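Putative ABC transporter subunit, substrate-binding component (Rhodopseudomonas palustris, PDB 4EVQ) probably serves as the solute-binding component of an ABC transporter for benzoate derivatives and binds 4-hydroxybenzoate between its two lobes. Local coordinates at residues 109-114 against 128-133; 40-45 against 292-297; 15-20 against 82-87. One frame throughout, in Å; residues are numbered along the deposited sequence.

Interaction 1 of 3, residues 109-114 against 128-133. With PHB (p-hydroxybenzoic acid), chain H.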
ATOM      1  N   THR A 109      -6.249   8.789  12.971  1.00  9.94           N
ATOM      2  CA  THR A 109      -5.077   8.068  12.422  1.00 10.44           C
ATOM      3  C   THR A 109      -5.425   7.454  11.083  1.00  9.56           C
ATOM      4  O   THR A 109      -6.385   6.691  10.976  1.00 10.95           O
ATOM      5  CB  THR A 109      -4.649   6.979  13.404  1.00 11.87           C
ATOM      6  OG1 THR A 109      -4.288   7.581  14.640  1.00 12.76           O
ATOM      7  CG2 THR A 109      -3.457   6.189  12.881  1.00 11.36           C
ATOM      8  N   ILE A 110      -4.623   7.752  10.075  1.00  8.80           N
ATOM      9  CA  ILE A 110      -4.812   7.194   8.744  1.00  8.93           C
ATOM     10  C   ILE A 110      -3.523   6.474   8.314  1.00  9.03           C
ATOM     11  O   ILE A 110      -2.461   7.059   8.304  1.00  8.80           O
ATOM     12  CB  ILE A 110      -5.188   8.302   7.717  1.00  9.31           C
ATOM     13  CG1 ILE A 110      -6.370   9.128   8.220  1.00 10.63           C
ATOM     14  CG2 ILE A 110      -5.373   7.703   6.336  1.00 10.17           C
ATOM     15  CD1 ILE A 110      -6.577  10.408   7.411  1.00 13.27           C
ATOM     16  N   VAL A 111      -3.669   5.208   7.980  1.00  8.41           N
ATOM     17  CA  VAL A 111      -2.565   4.381   7.467  1.00  8.27           C
ATOM     18  C   VAL A 111      -2.594   4.452   5.960  1.00  6.87           C
ATOM     19  O   VAL A 111      -3.543   3.980   5.342  1.00  8.39           O
ATOM     20  CB  VAL A 111      -2.720   2.954   7.952  1.00  7.23           C
ATOM     21  CG1 VAL A 111      -1.614   2.057   7.382  1.00  8.98           C
ATOM     22  CG2 VAL A 111      -2.724   2.880   9.448  1.00  9.76           C
ATOM     23  N   PRO A 112      -1.543   5.000   5.341  1.00  8.00           N
ATOM     24  CA  PRO A 112      -1.571   5.283   3.901  1.00  7.68           C
ATOM     25  C   PRO A 112      -0.808   4.224   3.074  1.00  6.96           C
ATOM     26  O   PRO A 112      -0.584   4.431   1.898  1.00  7.66           O
ATOM     27  CB  PRO A 112      -0.858   6.635   3.812  1.00  8.70           C
ATOM     28  CG  PRO A 112       0.211   6.507   4.801  1.00  9.37           C
ATOM     29  CD  PRO A 112      -0.406   5.710   5.941  1.00  7.67           C
ATOM     30  N   ASN A 113      -0.332   3.180   3.723  1.00  6.64           N
ATOM     31  CA  ASN A 113       0.221   2.061   2.959  1.00  6.24           C
ATOM     32  C   ASN A 113       0.229   0.729   3.720  1.00  7.07           C
ATOM     33  O   ASN A 113      -0.356  -0.248   3.253  1.00  7.79           O
ATOM     34  CB  ASN A 113       1.675   2.291   2.480  1.00  5.85           C
ATOM     35  CG  ASN A 113       2.132   1.139   1.600  1.00  6.79           C
ATOM     36  OD1 ASN A 113       1.644   0.997   0.478  1.00  7.67           O
ATOM     37  ND2 ASN A 113       2.977   0.254   2.154  1.00  7.03           N
ATOM     38  N   ALA A 114       0.891   0.666   4.874  1.00  7.36           N
ATOM     39  CA  ALA A 114       1.132  -0.606   5.559  1.00  7.43           C
ATOM     40  C   ALA A 114      -0.074  -1.509   5.509  1.00  7.37           C
ATOM     41  O   ALA A 114      -1.162  -1.137   5.966  1.00  7.99           O
ATOM     42  CB  ALA A 114       1.550  -0.387   7.011  1.00  7.52           C
ATOM     43  N   VAL A 128      -8.988   4.675  13.729  1.00  9.82           N
ATOM     44  CA  VAL A 128      -7.955   4.129  12.838  1.00  9.75           C
ATOM     45  C   VAL A 128      -8.577   3.775  11.523  1.00  9.33           C
ATOM     46  O   VAL A 128      -9.538   3.023  11.442  1.00 10.55           O
ATOM     47  CB  VAL A 128      -7.301   2.914  13.507  1.00 13.92           C
ATOM     48  CG1 VAL A 128      -6.315   2.197  12.531  1.00 16.23           C
ATOM     49  CG2 VAL A 128      -6.555   3.304  14.764  1.00 14.66           C
ATOM     50  N   PHE A 129      -7.999   4.333  10.453  1.00 10.03           N
ATOM     51  CA  PHE A 129      -8.470   4.191   9.088  1.00  8.82           C
ATOM     52  C   PHE A 129      -7.329   3.776   8.189  1.00  9.10           C
ATOM     53  O   PHE A 129      -6.193   4.123   8.481  1.00 10.44           O
ATOM     54  CB  PHE A 129      -9.039   5.535   8.612  1.00 11.15           C
ATOM     55  CG  PHE A 129     -10.171   6.004   9.465  1.00 10.81           C
ATOM     56  CD1 PHE A 129     -11.432   5.609   9.185  1.00 13.92           C
ATOM     57  CD2 PHE A 129      -9.943   6.779  10.561  1.00 11.88           C
ATOM     58  CE1 PHE A 129     -12.487   5.987  10.006  1.00 15.20           C
ATOM     59  CE2 PHE A 129     -11.040   7.157  11.382  1.00 13.15           C
ATOM     60  CZ  PHE A 129     -12.267   6.759  11.077  1.00 15.41           C
ATOM     61  N   ARG A 130      -7.634   3.130   7.094  1.00  8.95           N
ATOM     62  CA  ARG A 130      -6.599   2.751   6.115  1.00  8.48           C
ATOM     63  C   ARG A 130      -7.076   3.171   4.744  1.00  7.98           C
ATOM     64  O   ARG A 130      -8.210   2.897   4.357  1.00  9.14           O
ATOM     65  CB  ARG A 130      -6.313   1.258   6.206  1.00  7.35           C
ATOM     66  CG  ARG A 130      -5.282   0.742   5.228  1.00  7.48           C
ATOM     67  CD  ARG A 130      -4.416  -0.366   5.775  1.00  7.32           C
ATOM     68  NE  ARG A 130      -5.173  -1.548   6.174  1.00  8.02           N
ATOM     69  CZ  ARG A 130      -4.633  -2.565   6.841  1.00  7.24           C
ATOM     70  NH1 ARG A 130      -3.343  -2.520   7.158  1.00  8.22           N
ATOM     71  NH2 ARG A 130      -5.362  -3.633   7.179  1.00  9.25           N
ATOM     72  N   THR A 131      -6.170   3.782   3.955  1.00  8.43           N
ATOM     73  CA  THR A 131      -6.477   4.159   2.598  1.00  8.63           C
ATOM     74  C   THR A 131      -5.802   3.260   1.531  1.00  6.76           C
ATOM     75  O   THR A 131      -5.944   3.534   0.337  1.00  7.83           O
ATOM     76  CB  THR A 131      -6.163   5.595   2.284  1.00  8.53           C
ATOM     77  OG1 THR A 131      -4.752   5.828   2.443  1.00  9.06           O
ATOM     78  CG2 THR A 131      -6.957   6.572   3.155  1.00  9.83           C
ATOM     79  N   SER A 132      -5.141   2.217   1.990  1.00  7.05           N
ATOM     80  CA  SER A 132      -4.366   1.370   1.095  1.00  6.83           C
ATOM     81  C   SER A 132      -5.057   0.037   0.801  1.00  7.68           C
ATOM     82  O   SER A 132      -5.833   0.002  -0.121  1.00  7.63           O
ATOM     83  CB  SER A 132      -2.970   1.246   1.654  1.00  8.11           C
ATOM     84  OG  SER A 132      -2.970   0.656   2.933  1.00  7.63           O
ATOM     85  N   PHE A 133      -4.787  -1.000   1.591  1.00  7.12           N
ATOM     86  CA  PHE A 133      -5.168  -2.390   1.340  1.00  6.96           C
ATOM     87  C   PHE A 133      -4.782  -3.181   2.573  1.00  7.40           C
ATOM     88  O   PHE A 133      -4.020  -2.694   3.414  1.00  7.10           O
ATOM     89  CB  PHE A 133      -4.461  -2.953   0.084  1.00  7.30           C
ATOM     90  CG  PHE A 133      -2.992  -2.973   0.273  1.00  7.53           C
ATOM     91  CD1 PHE A 133      -2.266  -1.815   0.095  1.00  6.98           C
ATOM     92  CD2 PHE A 133      -2.347  -4.077   0.804  1.00  8.03           C
ATOM     93  CE1 PHE A 133      -0.942  -1.766   0.449  1.00  7.90           C
ATOM     94  CE2 PHE A 133      -0.986  -4.018   1.108  1.00  8.21           C
ATOM     95  CZ  PHE A 133      -0.324  -2.854   0.960  1.00  8.73           C
TER
HETATM   96  C1' PHB H 406       4.253  -3.210   4.159  1.00  6.09           C
HETATM   97  O1' PHB H 406       5.240  -3.409   4.904  1.00  6.61           O
HETATM   98  O2' PHB H 406       3.034  -3.302   4.581  1.00  7.16           O
HETATM   99  C1  PHB H 406       4.408  -2.840   2.736  1.00  5.93           C
HETATM  100  C2  PHB H 406       5.588  -2.225   2.316  1.00  6.44           C
HETATM  101  C3  PHB H 406       5.748  -1.893   0.980  1.00  6.91           C
HETATM  102  C4  PHB H 406       4.766  -2.184   0.091  1.00  6.92           C
HETATM  103  C5  PHB H 406       3.579  -2.772   0.488  1.00  6.17           C
HETATM  104  C6  PHB H 406       3.431  -3.096   1.804  1.00  6.48           C
HETATM  105  O4  PHB H 406       4.905  -1.872  -1.211  1.00 13.73           O
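T109 with V128, I110 with F129 and V111 with R130 form three parallel bridges, the short strand axes approaching to 4.5 Å at an angle of 26°. F129 supplies both of its backbone groups, N to T109 O and O to V111 N, and T131 N continues the ladder by donating to V111 O at 3.0 Å. In the last of these bridges V111 and R130 run side by side and point the same way, V111 CG1 lying 4.0 Å from R130 CD. Beyond the strands, R130 reaches A114 and S132 reaches N113. With CG anti to the backbone N (chi1 179°), the arginine chain bends twice, which brings NH1 to A114 O at 2.8 Å, the oxygen lying somewhat out of the guanidinium plane. NH1 also donates to A116 O, NE to N340 OD1 and NH2 to T120 OG1, while F133 O sits above one face toward the rim. A leucine in place of R130 would probably leave the carbonyls of A114 and A116 without these donors and free the loop that carries A114 to shift. On the other face of the sheet, I110 CG2 meets T131 CG2 at 3.7 Å, and T131 OG1 bonds to Q292 O of helix 288-306. S132 OG donates to N113 O at 2.8 Å from above the carbonyl plane, not along a lone pair. N113 ND2 lies 3.4 Å from PHB C6, and F133 brings its ring edge to the same atom. V90 O accepts from ND2 and OD1 accepts from Q292 NE2, fixing the rotation of the amide, whose plane stands 69° from the F133 ring. The buried polar groups thus hold N113, A114 and F133 in a defined position beside the aromatic ligand.

Interaction 2 of 3, residues 40-45 against 292-297; sequences LELYVQ and QGWDAG
Aromatic contacts dominate where Y43 meets W294. The tyrosine turns its edge to the face of the tryptophan six-membered ring, a T-shaped pair with centroids 5.2 Å apart and planes at 82°. Y43 CD1 stands 3.8 Å above the indole plane, over its centre. On that same ring a CH-pi contact adds to the pair, Y43 CB lying 4.0 Å from the six-membered centroid and over the face. W294 reaches this position because its CG is anti to the backbone N (chi1 175°), which swings the indole back across the neighbouring helix although its CB sets off away from it. Both polar ends are tied elsewhere: W294 NE1 donates to E270 OE2, and Y43 OH is hydrogen-bonded to D301 OD2.

These residues join two helices of the first lobe of a type I periplasmic binding protein fold. Helix 30-46 follows the opening strand 17-23, whereas helix 288-306 comes much later in the chain. Their short segments approach to 7.5 Å, a close packing that G297 permits. A CB on G297 would fall 2.8 Å from Y43 CD2, a clash; the tyrosine ring instead runs beside the bare backbone, Y43 CE2 standing 3.5 Å from G297 O. L40 CA comes 3.6 Å from G293 O, a CA-H...O contact that is far from straight.

Aliphatic contacts flank the ring pair. L42 crosses the indole obliquely, its CD2 3.9 Å from W294 CZ3, and it also packs on S277, F278 and A281 of helix 269-282. L40 is deposited in two conformers; in the one described CD1 comes tightly against G297 CA, a closeness that is therefore doubtful. F274 meets the tryptophan ring from the same helix 269-282.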
ATOM      1  N   LEU A  40      -0.223  13.439  -0.786  0.57 11.39           N
ATOM      2  CA  LEU A  40      -0.921  14.199   0.245  0.57 11.86           C
ATOM      3  C   LEU A  40      -0.720  15.713   0.066  0.57 13.16           C
ATOM      4  O   LEU A  40      -1.671  16.505   0.175  0.57 14.00           O
ATOM      5  CB  LEU A  40      -0.433  13.713   1.600  0.57 12.90           C
ATOM      6  CG  LEU A  40      -1.022  14.393   2.821  0.57 13.40           C
ATOM      7  CD1 LEU A  40      -2.540  14.316   2.839  0.57 12.60           C
ATOM      8  CD2 LEU A  40      -0.421  13.702   4.013  0.57 14.13           C
ATOM      9  N   GLU A  41       0.508  16.133  -0.226  1.00 12.30           N
ATOM     10  CA  GLU A  41       0.774  17.551  -0.426  1.00 14.43           C
ATOM     11  C   GLU A  41       0.080  18.076  -1.677  1.00 13.94           C
ATOM     12  O   GLU A  41      -0.397  19.206  -1.710  1.00 15.28           O
ATOM     13  CB  GLU A  41       2.283  17.801  -0.512  1.00 15.17           C
ATOM     14  CG  GLU A  41       2.943  17.580   0.845  1.00 19.11           C
ATOM     15  CD  GLU A  41       4.464  17.746   0.842  1.00 22.98           C
ATOM     16  OE1 GLU A  41       5.129  17.436  -0.162  1.00 25.93           O
ATOM     17  OE2 GLU A  41       4.989  18.157   1.901  1.00 25.00           O
ATOM     18  N   LEU A  42       0.071  17.277  -2.738  1.00 13.34           N
ATOM     19  CA  LEU A  42      -0.615  17.698  -3.954  1.00 12.08           C
ATOM     20  C   LEU A  42      -2.099  17.873  -3.687  1.00 12.84           C
ATOM     21  O   LEU A  42      -2.740  18.817  -4.191  1.00 13.81           O
ATOM     22  CB  LEU A  42      -0.371  16.670  -5.090  1.00 13.20           C
ATOM     23  CG  LEU A  42      -0.725  17.160  -6.496  1.00 13.49           C
ATOM     24  CD1 LEU A  42       0.250  18.266  -6.971  1.00 14.51           C
ATOM     25  CD2 LEU A  42      -0.786  15.956  -7.473  1.00 14.45           C
ATOM     26  N   TYR A  43      -2.677  16.958  -2.938  1.00 12.73           N
ATOM     27  CA  TYR A  43      -4.108  17.135  -2.612  1.00 14.64           C
ATOM     28  C   TYR A  43      -4.341  18.408  -1.842  1.00 15.87           C
ATOM     29  O   TYR A  43      -5.272  19.152  -2.150  1.00 16.59           O
ATOM     30  CB  TYR A  43      -4.668  15.959  -1.812  1.00 13.08           C
ATOM     31  CG  TYR A  43      -6.122  16.177  -1.554  1.00 13.12           C
ATOM     32  CD1 TYR A  43      -7.032  16.086  -2.576  1.00 14.29           C
ATOM     33  CD2 TYR A  43      -6.563  16.586  -0.309  1.00 15.07           C
ATOM     34  CE1 TYR A  43      -8.372  16.371  -2.373  1.00 15.80           C
ATOM     35  CE2 TYR A  43      -7.904  16.875  -0.089  1.00 17.06           C
ATOM     36  CZ  TYR A  43      -8.806  16.749  -1.119  1.00 16.95           C
ATOM     37  OH  TYR A  43     -10.140  17.005  -0.928  1.00 19.70           O
ATOM     38  N   VAL A  44      -3.530  18.651  -0.821  1.00 15.32           N
ATOM     39  CA  VAL A  44      -3.705  19.895  -0.048  1.00 16.35           C
ATOM     40  C   VAL A  44      -3.571  21.098  -0.981  1.00 18.19           C
ATOM     41  O   VAL A  44      -4.353  22.038  -0.874  1.00 18.09           O
ATOM     42  CB  VAL A  44      -2.706  19.966   1.105  1.00 17.05           C
ATOM     43  CG1 VAL A  44      -2.667  21.355   1.726  1.00 17.74           C
ATOM     44  CG2 VAL A  44      -3.044  18.882   2.181  1.00 16.42           C
ATOM     45  N   GLN A  45      -2.609  21.096  -1.888  1.00 18.22           N
ATOM     46  CA  GLN A  45      -2.468  22.192  -2.847  1.00 21.40           C
ATOM     47  C   GLN A  45      -3.682  22.325  -3.737  1.00 21.55           C
ATOM     48  O   GLN A  45      -4.110  23.454  -4.023  1.00 22.72           O
ATOM     49  CB  GLN A  45      -1.209  21.970  -3.672  1.00 24.73           C
ATOM     50  CG  GLN A  45      -0.937  22.998  -4.772  1.00 29.78           C
ATOM     51  CD  GLN A  45       0.406  22.734  -5.468  1.00 35.23           C
ATOM     52  OE1 GLN A  45       0.582  21.754  -6.213  1.00 38.41           O
ATOM     53  NE2 GLN A  45       1.373  23.604  -5.204  1.00 37.42           N
ATOM     54  N   GLN A 292      -2.536   6.541  -2.657  1.00  6.54           N
ATOM     55  CA  GLN A 292      -2.897   6.283  -1.290  1.00  7.00           C
ATOM     56  C   GLN A 292      -2.695   7.519  -0.417  1.00  7.89           C
ATOM     57  O   GLN A 292      -3.497   7.766   0.492  1.00  8.93           O
ATOM     58  CB  GLN A 292      -2.133   5.068  -0.736  1.00  7.62           C
ATOM     59  CG  GLN A 292      -2.577   3.768  -1.406  1.00  7.12           C
ATOM     60  CD  GLN A 292      -1.669   2.571  -1.181  1.00  7.14           C
ATOM     61  OE1 GLN A 292      -2.005   1.478  -1.579  1.00  6.87           O
ATOM     62  NE2 GLN A 292      -0.527   2.776  -0.542  1.00  6.86           N
ATOM     63  N   GLY A 293      -1.676   8.303  -0.679  1.00  7.89           N
ATOM     64  CA  GLY A 293      -1.457   9.572   0.023  1.00  7.49           C
ATOM     65  C   GLY A 293      -2.482  10.605  -0.348  1.00  8.04           C
ATOM     66  O   GLY A 293      -3.015  11.317   0.522  1.00  8.30           O
ATOM     67  N   TRP A 294      -2.759  10.743  -1.617  1.00  8.56           N
ATOM     68  CA  TRP A 294      -3.810  11.635  -2.069  1.00  9.34           C
ATOM     69  C   TRP A 294      -5.133  11.321  -1.398  1.00  9.84           C
ATOM     70  O   TRP A 294      -5.864  12.231  -0.929  1.00  9.99           O
ATOM     71  CB  TRP A 294      -3.918  11.470  -3.578  1.00  9.44           C
ATOM     72  CG  TRP A 294      -5.022  12.217  -4.285  1.00  9.46           C
ATOM     73  CD1 TRP A 294      -6.264  11.732  -4.572  1.00 10.71           C
ATOM     74  CD2 TRP A 294      -4.943  13.509  -4.916  1.00 11.38           C
ATOM     75  NE1 TRP A 294      -6.963  12.650  -5.302  1.00 11.22           N
ATOM     76  CE2 TRP A 294      -6.184  13.746  -5.542  1.00 12.29           C
ATOM     77  CE3 TRP A 294      -3.958  14.487  -4.989  1.00 11.44           C
ATOM     78  CZ2 TRP A 294      -6.478  14.936  -6.230  1.00 13.04           C
ATOM     79  CZ3 TRP A 294      -4.231  15.649  -5.716  1.00 12.18           C
ATOM     80  CH2 TRP A 294      -5.475  15.863  -6.326  1.00 13.31           C
ATOM     81  N   ASP A 295      -5.484  10.054  -1.330  1.00  8.98           N
ATOM     82  CA  ASP A 295      -6.744   9.674  -0.731  1.00  9.92           C
ATOM     83  C   ASP A 295      -6.757   9.802   0.771  1.00 10.28           C
ATOM     84  O   ASP A 295      -7.843  10.003   1.358  1.00 10.34           O
ATOM     85  CB  ASP A 295      -7.153   8.261  -1.154  1.00  8.96           C
ATOM     86  CG  ASP A 295      -7.583   8.199  -2.621  1.00 10.32           C
ATOM     87  OD1 ASP A 295      -8.074   9.222  -3.165  1.00 11.02           O
ATOM     88  OD2 ASP A 295      -7.473   7.111  -3.237  1.00  9.93           O
ATOM     89  N   ALA A 296      -5.618   9.693   1.420  1.00  9.67           N
ATOM     90  CA  ALA A 296      -5.528  10.053   2.836  1.00  9.53           C
ATOM     91  C   ALA A 296      -5.898  11.518   2.974  1.00 10.45           C
ATOM     92  O   ALA A 296      -6.635  11.862   3.915  1.00 10.85           O
ATOM     93  CB  ALA A 296      -4.140   9.780   3.377  1.00  9.86           C
ATOM     94  N   GLY A 297      -5.455  12.369   2.054  1.00 10.26           N
ATOM     95  CA  GLY A 297      -5.847  13.782   2.042  1.00 10.62           C
ATOM     96  C   GLY A 297      -7.329  13.927   1.839  1.00 10.81           C
ATOM     97  O   GLY A 297      -7.964  14.686   2.593  1.00 12.41           O
TER

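Interaction 3 of 3, residues 15-20 against 82-87; sequences GALKVG and KADVLI
V19 with V85 and G20 with L86 are the parallel bridge partners that set strand 17-23 beside strand 85-88 in the sheet of the first lobe. G20 supplies both of its backbone groups: its N donates to V85 O at 2.8 Å, and its O accepts from I87 N at 2.8 Å, nearly straight (167°). One step earlier the pattern changes. K18 O takes D84 N at 2.8 Å, in its carbonyl plane, and only a weak second bond from V85 N at 3.3 Å. K18 N turns to a side chain, donating almost linearly (173°) to the anti lone pair of D84 OD2, 2.8 Å away. With chi1 at -65°, D84 CG lies beside its own backbone N, and one residue thereby holds both the N and the O of K18.

The chain runs from strand 54-62 through helix 67-80 into 85-88, a beta-alpha-beta crossover that passes over strand 17-23, which lies between the two. K82, with positive phi, is the first residue to leave that helix, and K18 NZ turns to the carbonyl of the neighbouring E81.

On one face of the sheet V19 CG1 meets I87 CD1 at 3.7 Å, and L17 CD2 meets V85 CG2 at 3.9 Å; L300 of helix 288-306 packs on V19 and V85. On the opposite face L86 lies against M98 and A102 of helix 92-105. There G20 suits the tight fit, since a CB would stand 3.4 Å from A83 CB.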
ATOM      1  N   GLY A  15      -4.588  28.505  14.506  1.00 33.84           N
ATOM      2  CA  GLY A  15      -3.288  28.102  13.994  1.00 32.51           C
ATOM      3  C   GLY A  15      -3.427  26.994  12.949  1.00 31.00           C
ATOM      4  O   GLY A  15      -4.539  26.559  12.626  1.00 30.95           O
ATOM      5  N   ALA A  16      -2.306  26.548  12.396  1.00 29.37           N
ATOM      6  CA  ALA A  16      -2.328  25.436  11.446  1.00 27.71           C
ATOM      7  C   ALA A  16      -2.725  24.124  12.141  1.00 25.85           C
ATOM      8  O   ALA A  16      -2.435  23.915  13.320  1.00 25.55           O
ATOM      9  CB  ALA A  16      -0.981  25.306  10.771  1.00 30.04           C
ATOM     10  N   LEU A  17      -3.441  23.266  11.417  1.00 23.47           N
ATOM     11  CA  LEU A  17      -3.706  21.899  11.853  1.00 22.90           C
ATOM     12  C   LEU A  17      -2.386  21.155  11.715  1.00 20.54           C
ATOM     13  O   LEU A  17      -1.764  21.198  10.647  1.00 21.34           O
ATOM     14  CB  LEU A  17      -4.757  21.281  10.924  1.00 26.48           C
ATOM     15  CG  LEU A  17      -5.603  20.104  11.379  1.00 30.85           C
ATOM     16  CD1 LEU A  17      -6.983  20.192  10.714  1.00 31.64           C
ATOM     17  CD2 LEU A  17      -4.950  18.825  11.037  1.00 33.11           C
ATOM     18  N   LYS A  18      -1.939  20.494  12.779  1.00 19.28           N
ATOM     19  CA  LYS A  18      -0.664  19.782  12.755  1.00 18.55           C
ATOM     20  C   LYS A  18      -0.910  18.336  12.402  1.00 15.53           C
ATOM     21  O   LYS A  18      -1.520  17.579  13.148  1.00 15.42           O
ATOM     22  CB  LYS A  18       0.075  19.876  14.092  1.00 21.56           C
ATOM     23  CG  LYS A  18       0.383  21.284  14.514  1.00 26.53           C
ATOM     24  CD  LYS A  18       1.160  21.280  15.817  1.00 30.60           C
ATOM     25  CE  LYS A  18       2.594  20.834  15.588  1.00 33.70           C
ATOM     26  NZ  LYS A  18       3.412  21.216  16.802  1.00 35.78           N
ATOM     27  N   VAL A  19      -0.421  17.969  11.241  1.00 14.50           N
ATOM     28  CA  VAL A  19      -0.575  16.614  10.718  1.00 14.33           C
ATOM     29  C   VAL A  19       0.782  15.932  10.852  1.00 13.83           C
ATOM     30  O   VAL A  19       1.769  16.318  10.196  1.00 14.48           O
ATOM     31  CB  VAL A  19      -1.078  16.635   9.289  1.00 16.77           C
ATOM     32  CG1 VAL A  19      -1.190  15.190   8.774  1.00 18.53           C
ATOM     33  CG2 VAL A  19      -2.442  17.306   9.186  1.00 18.88           C
ATOM     34  N   GLY A  20       0.856  14.953  11.739  1.00 14.76           N
ATOM     35  CA  GLY A  20       2.069  14.198  11.912  1.00 13.73           C
ATOM     36  C   GLY A  20       2.192  13.129  10.863  1.00 12.90           C
ATOM     37  O   GLY A  20       1.245  12.374  10.685  1.00 14.81           O
ATOM     38  N   LYS A  82       2.489  17.207  19.696  1.00 18.94           N
ATOM     39  CA  LYS A  82       1.042  17.441  19.851  1.00 19.99           C
ATOM     40  C   LYS A  82       0.317  17.438  18.507  1.00 17.69           C
ATOM     41  O   LYS A  82      -0.483  18.320  18.211  1.00 19.29           O
ATOM     42  CB  LYS A  82       0.797  18.750  20.627  1.00 24.74           C
ATOM     43  CG  LYS A  82       1.524  18.777  21.995  1.00 29.79           C
ATOM     44  CD  LYS A  82       1.354  20.112  22.712  1.00 33.76           C
ATOM     45  CE  LYS A  82       1.989  21.288  21.935  1.00 36.73           C
ATOM     46  NZ  LYS A  82       2.249  22.470  22.817  1.00 38.60           N
ATOM     47  N   ALA A  83       0.523  16.379  17.712  1.00 15.97           N
ATOM     48  CA  ALA A  83      -0.136  16.335  16.427  1.00 16.22           C
ATOM     49  C   ALA A  83      -1.645  16.297  16.625  1.00 16.62           C
ATOM     50  O   ALA A  83      -2.146  15.697  17.560  1.00 16.43           O
ATOM     51  CB  ALA A  83       0.290  15.087  15.689  1.00 16.31           C
ATOM     52  N   ASP A  84      -2.360  16.857  15.670  1.00 14.41           N
ATOM     53  CA  ASP A  84      -3.811  16.795  15.673  1.00 14.46           C
ATOM     54  C   ASP A  84      -4.325  15.553  14.967  1.00 14.74           C
ATOM     55  O   ASP A  84      -5.424  15.060  15.228  1.00 14.65           O
ATOM     56  CB  ASP A  84      -4.401  18.034  14.979  1.00 16.05           C
ATOM     57  CG  ASP A  84      -4.104  19.331  15.735  1.00 18.80           C
ATOM     58  OD1 ASP A  84      -4.469  19.414  16.937  1.00 20.50           O
ATOM     59  OD2 ASP A  84      -3.508  20.236  15.117  1.00 19.77           O
ATOM     60  N   VAL A  85      -3.519  15.069  14.019  1.00 13.32           N
ATOM     61  CA  VAL A  85      -3.843  13.899  13.184  1.00 12.88           C
ATOM     62  C   VAL A  85      -2.544  13.188  12.939  1.00 11.39           C
ATOM     63  O   VAL A  85      -1.499  13.839  12.887  1.00 12.67           O
ATOM     64  CB  VAL A  85      -4.434  14.340  11.800  1.00 15.35           C
ATOM     65  CG1 VAL A  85      -4.677  13.138  10.848  1.00 15.14           C
ATOM     66  CG2 VAL A  85      -5.757  15.147  12.016  1.00 17.96           C
ATOM     67  N   LEU A  86      -2.611  11.865  12.844  1.00  9.86           N
ATOM     68  CA  LEU A  86      -1.448  11.026  12.575  1.00 10.57           C
ATOM     69  C   LEU A  86      -1.635  10.238  11.281  1.00  9.69           C
ATOM     70  O   LEU A  86      -2.665   9.601  11.084  1.00 11.34           O
ATOM     71  CB  LEU A  86      -1.244  10.049  13.725  1.00 12.03           C
ATOM     72  CG  LEU A  86      -0.143   9.005  13.619  1.00 13.20           C
ATOM     73  CD1 LEU A  86       1.216   9.654  13.570  1.00 13.41           C
ATOM     74  CD2 LEU A  86      -0.240   8.090  14.831  1.00 14.09           C
ATOM     75  N   ILE A  87      -0.678  10.374  10.383  1.00  9.85           N
ATOM     76  CA  ILE A  87      -0.702   9.639   9.102  1.00  9.67           C
ATOM     77  C   ILE A  87       0.596   8.843   8.980  1.00  8.95           C
ATOM     78  O   ILE A  87       1.691   9.405   8.955  1.00 10.37           O
ATOM     79  CB  ILE A  87      -0.926  10.570   7.889  1.00 10.52           C
ATOM     80  CG1 ILE A  87      -2.240  11.331   8.052  1.00 11.43           C
ATOM     81  CG2 ILE A  87      -0.865   9.770   6.566  1.00 11.38           C
ATOM     82  CD1 ILE A  87      -2.511  12.308   6.954  1.00 13.03           C
TER

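Overall arrangement
Interactions 1 and 3 lie in one sheet, where strand 85-88 sits between 17-23 and 109-111; I110 N bonds to L86 O, and the centres are 16 Å apart. Interaction 2 packs helices 30-46 and 288-306 on one face of that sheet, 13 Å from interaction 1 and 15 Å from interaction 3, touching the latter through L40 CD2 and I87 CD1. Along the chain interaction 3 closes before interaction 1 opens, and the segments of interaction 2 enclose the whole of interaction 1. Q292 connects 292-297 to N113 and T131, so helix 288-306 is bonded directly to N113, a residue of the ligand pocket, and to T131 near it, while 15-20 with 82-87 lies farther back.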